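Local coordinates for protein beta sliding clamp (Bartonella birtlesii LL-WM9, PDB 6PTR) that probably encircles DNA as a ring-shaped head-to-tail homodimer, tethering DNA polymerases and other proteins to it and so making replication processive, at residues F18-S21 against L22-H26; L145-L148 against L149-Q153. All blocks are in the same frame, centred on the assembly; numbering follows the deposited sequence.

Interaction 1: residues F18-S21 against L22-H26; sequences FFKS and LGRVH
Phe18 and Leu22, one helical turn apart, form the packed side: CE2 of the Phe18 ring meets CD2 of Leu22 at 4.0 Å, approaching the ring obliquely. The four-residue spacing puts both on one flank, and like first torsions (chi1 -172° and -169°) run them out side by side. In the backbone behind these side chains, Leu22 N-H bonds almost straight to Phe18 O at 2.8 Å. The bonds lengthen farther along: Gly23 N to Phe19 O is still 2.8 Å, but Arg24 N to Lys20 O is 3.3 Å and Val25 N to Ser21 O is weak. The buried Ser21 OG is satisfied by Glu63 and Gln17 O. Leu22 O takes N-H groups from Val25 and His26 and also His26 ND1, at 3.2 Å.

On the solvent side, the extended Lys20 chain lays CE 3.6 Å from Arg24 NH2, and a bend at chi4 (73°) sets NZ 4.2 Å from Arg24 NH2. Glu223, salt-bridged to Arg24 NH2, probably eases these like charges. Helix 15-26 packs Phe18 and Leu22 against helix 79-88, while Phe18, Ser21 and Val25 rest on strand 49-55 and Leu22 and Val25 touch strand 40-46.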
# COMPACT_ATOMS: atom_id res chain seq x y z
N PHE C 18 -6.86 14.36 21.00
CA PHE C 18 -7.90 13.36 20.84
C PHE C 18 -7.54 12.35 19.75
O PHE C 18 -7.79 11.14 19.90
CB PHE C 18 -9.23 14.03 20.50
CG PHE C 18 -10.41 13.09 20.52
CD1 PHE C 18 -10.88 12.59 21.72
CD2 PHE C 18 -11.05 12.73 19.35
CE1 PHE C 18 -11.96 11.71 21.75
CE2 PHE C 18 -12.14 11.85 19.39
CZ PHE C 18 -12.58 11.35 20.60
N PHE C 19 -6.98 12.84 18.65
CA PHE C 19 -6.58 11.97 17.54
C PHE C 19 -5.51 10.99 17.98
O PHE C 19 -5.57 9.79 17.65
CB PHE C 19 -6.08 12.84 16.40
CG PHE C 19 -5.80 12.09 15.13
CD1 PHE C 19 -6.79 11.35 14.52
CD2 PHE C 19 -4.55 12.14 14.55
CE1 PHE C 19 -6.54 10.66 13.33
CE2 PHE C 19 -4.28 11.46 13.37
CZ PHE C 19 -5.29 10.71 12.76
N LYS C 20 -4.51 11.47 18.72
CA LYS C 20 -3.45 10.60 19.21
C LYS C 20 -4.00 9.51 20.11
O LYS C 20 -3.66 8.34 19.97
CB LYS C 20 -2.38 11.41 19.95
CG LYS C 20 -1.19 10.56 20.35
CD LYS C 20 -0.04 11.40 20.90
CE LYS C 20 1.21 10.55 21.13
NZ LYS C 20 1.89 10.15 19.86
N SER C 21 -4.88 9.89 21.05
CA SER C 21 -5.43 8.90 21.98
C SER C 21 -6.33 7.92 21.26
O SER C 21 -6.22 6.70 21.46
CB SER C 21 -6.18 9.60 23.12
OG SER C 21 -5.32 10.48 23.84
N LEU C 22 -7.21 8.42 20.39
CA LEU C 22 -8.06 7.55 19.59
C LEU C 22 -7.24 6.60 18.74
O LEU C 22 -7.61 5.44 18.57
CB LEU C 22 -8.98 8.38 18.70
CG LEU C 22 -10.13 7.69 17.98
CD1 LEU C 22 -11.02 6.93 18.96
CD2 LEU C 22 -10.94 8.72 17.20
N GLY C 23 -6.11 7.07 18.20
CA GLY C 23 -5.28 6.20 17.40
C GLY C 23 -4.75 5.03 18.20
O GLY C 23 -4.57 3.93 17.65
N ARG C 24 -4.54 5.23 19.50
CA ARG C 24 -4.01 4.16 20.33
C ARG C 24 -5.06 3.10 20.64
O ARG C 24 -4.69 1.95 20.92
CB ARG C 24 -3.44 4.74 21.63
CG ARG C 24 -2.09 5.45 21.42
CD ARG C 24 -1.59 6.16 22.68
NE ARG C 24 -0.23 6.68 22.56
CZ ARG C 24 0.40 7.34 23.53
NH1 ARG C 24 -0.22 7.58 24.68
NH2 ARG C 24 1.64 7.76 23.34
N VAL C 25 -6.35 3.43 20.60
CA VAL C 25 -7.34 2.45 21.06
C VAL C 25 -8.09 1.81 19.90
O VAL C 25 -8.43 0.62 19.95
CB VAL C 25 -8.34 3.07 22.06
CG1 VAL C 25 -7.58 3.75 23.18
CG2 VAL C 25 -9.24 4.05 21.36
N HIS C 26 -8.30 2.57 18.82
CA HIS C 26 -9.23 2.13 17.79
C HIS C 26 -8.75 0.89 17.06
O HIS C 26 -9.59 0.10 16.59
CB HIS C 26 -9.50 3.28 16.80
CG HIS C 26 -8.52 3.38 15.68
ND1 HIS C 26 -7.26 3.91 15.83
CD2 HIS C 26 -8.62 3.03 14.37
CE1 HIS C 26 -6.62 3.87 14.67
NE2 HIS C 26 -7.42 3.34 13.77

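Interaction 2: residues L145-L148 against L149-Q153; sequences LKHL and LDCTQ
Over one face of the His147 imidazole lies the sulfur of Cys151, one helical turn further on. SG stands 3.6 Å above the ring plane and is displaced toward the rim, where CE1 is the nearest ring atom, also at 3.6 Å; the line from the ring centroid to SG leans 25° from the normal. The two first torsions produce this overlap: the histidine ring swings anti to its own N (chi1 172°), toward the next turn, while the Cys151 sulfur sits anti to its carbonyl carbon and so reaches back to meet it.

The other flat group, the Asp150 carboxylate, is gripped by Lys146. Lysine NZ meets the syn lone pair of OD2 at 2.7 Å, in a salt bridge made possible by a bend at the end of an otherwise extended chain. OD1 is held by Gln218, so both carboxylate oxygens have partners and its rotation is probably restrained.

On the buried flank Leu145 and Leu149 pack CG against CD1 at 3.9 Å, and Leu149 also touches Leu217 and Leu221 of helix 211-221. Leu148 faces strands 179-185 and 189-196. Its carbonyl oxygen accepts the Thr152 hydroxyl at 2.9 Å, as well as a weak bond from Cys151 N, while the main-chain bond from Asp150 N to Lys146 O is short at 2.7 Å.

Round the helix, Leu145/Leu149 packing is followed by the Lys146-Asp150 ion pair, then the sulfur-aromatic contact, then Leu148 and Thr152. The cation of Lys146 would be expected to favour a charged Asp150, and the threonine hydroxyl gives Leu148 O a side-chain donor near the helix end.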
# COMPACT_ATOMS: atom_id res chain seq x y z
N LEU C 145 11.21 -3.87 27.79
CA LEU C 145 10.11 -4.69 27.27
C LEU C 145 10.08 -4.68 25.75
O LEU C 145 9.86 -5.71 25.11
CB LEU C 145 8.77 -4.21 27.83
CG LEU C 145 7.58 -5.01 27.27
CD1 LEU C 145 7.67 -6.48 27.67
CD2 LEU C 145 6.28 -4.39 27.77
N LYS C 146 10.33 -3.51 25.16
CA LYS C 146 10.37 -3.46 23.70
C LYS C 146 11.47 -4.37 23.15
O LYS C 146 11.27 -5.04 22.13
CB LYS C 146 10.60 -2.04 23.24
CG LYS C 146 10.60 -1.90 21.73
CD LYS C 146 10.85 -0.46 21.32
CE LYS C 146 10.72 -0.24 19.82
NZ LYS C 146 11.72 -0.99 19.03
N HIS C 147 12.63 -4.37 23.80
CA HIS C 147 13.73 -5.23 23.37
C HIS C 147 13.31 -6.69 23.42
O HIS C 147 13.55 -7.44 22.47
CB HIS C 147 14.95 -4.98 24.25
CG HIS C 147 16.07 -5.95 24.02
ND1 HIS C 147 16.80 -5.98 22.85
CD2 HIS C 147 16.56 -6.94 24.80
CE1 HIS C 147 17.71 -6.93 22.93
NE2 HIS C 147 17.59 -7.53 24.11
N LEU C 148 12.68 -7.12 24.52
CA LEU C 148 12.26 -8.52 24.63
C LEU C 148 11.29 -8.89 23.53
O LEU C 148 11.40 -9.96 22.91
CB LEU C 148 11.64 -8.77 26.00
CG LEU C 148 12.52 -8.43 27.21
CD1 LEU C 148 11.69 -8.44 28.47
CD2 LEU C 148 13.66 -9.42 27.30
N LEU C 149 10.30 -8.02 23.27
CA LEU C 149 9.32 -8.31 22.24
C LEU C 149 9.93 -8.22 20.84
O LEU C 149 9.57 -9.01 19.95
CB LEU C 149 8.13 -7.35 22.36
CG LEU C 149 7.36 -7.51 23.67
CD1 LEU C 149 6.31 -6.43 23.84
CD2 LEU C 149 6.71 -8.89 23.77
N ASP C 150 10.84 -7.27 20.63
CA ASP C 150 11.53 -7.17 19.34
C ASP C 150 12.33 -8.42 19.02
O ASP C 150 12.47 -8.79 17.85
CB ASP C 150 12.48 -5.98 19.32
CG ASP C 150 11.79 -4.66 19.04
OD1 ASP C 150 10.66 -4.67 18.49
OD2 ASP C 150 12.39 -3.62 19.36
N CYS C 151 12.89 -9.08 20.04
CA CYS C 151 13.64 -10.30 19.78
C CYS C 151 12.76 -11.49 19.39
O CYS C 151 13.27 -12.45 18.80
CB CYS C 151 14.47 -10.71 21.00
SG CYS C 151 15.86 -9.65 21.41
N THR C 152 11.46 -11.47 19.72
CA THR C 152 10.65 -12.68 19.66
C THR C 152 9.40 -12.57 18.81
O THR C 152 8.92 -13.61 18.33
CB THR C 152 10.24 -13.11 21.08
OG1 THR C 152 9.68 -11.99 21.78
CG2 THR C 152 11.47 -13.60 21.85
N GLN C 153 8.85 -11.37 18.59
CA GLN C 153 7.56 -11.27 17.90
C GLN C 153 7.57 -11.92 16.52
O GLN C 153 6.60 -12.57 16.12
CB GLN C 153 7.16 -9.80 17.78
CG GLN C 153 5.85 -9.61 17.10
CD GLN C 153 5.56 -8.14 16.93
OE1 GLN C 153 6.48 -7.32 16.95
NE2 GLN C 153 4.28 -7.80 16.76

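Each interaction joins neighbouring turns within one helix: 15-26 of the N-terminal domain for interaction 1, 142-152 of the central domain for interaction 2. Their centres lie 23 Å apart and their nearest atoms about 13 Å, so neither touches the other. Each buries an apolar flank against strands and a second helix, 79-88 in the first case and 211-221 in the second, and carries its charged side chains on the more exposed side. The core of interaction 1 combines an aromatic ring with leucine, whereas that of interaction 2 is leucine-rich. On the outer side, residues 18-26 bring two cations together near an outside acid, while residues 145-153 pair opposite charges within the helix itself.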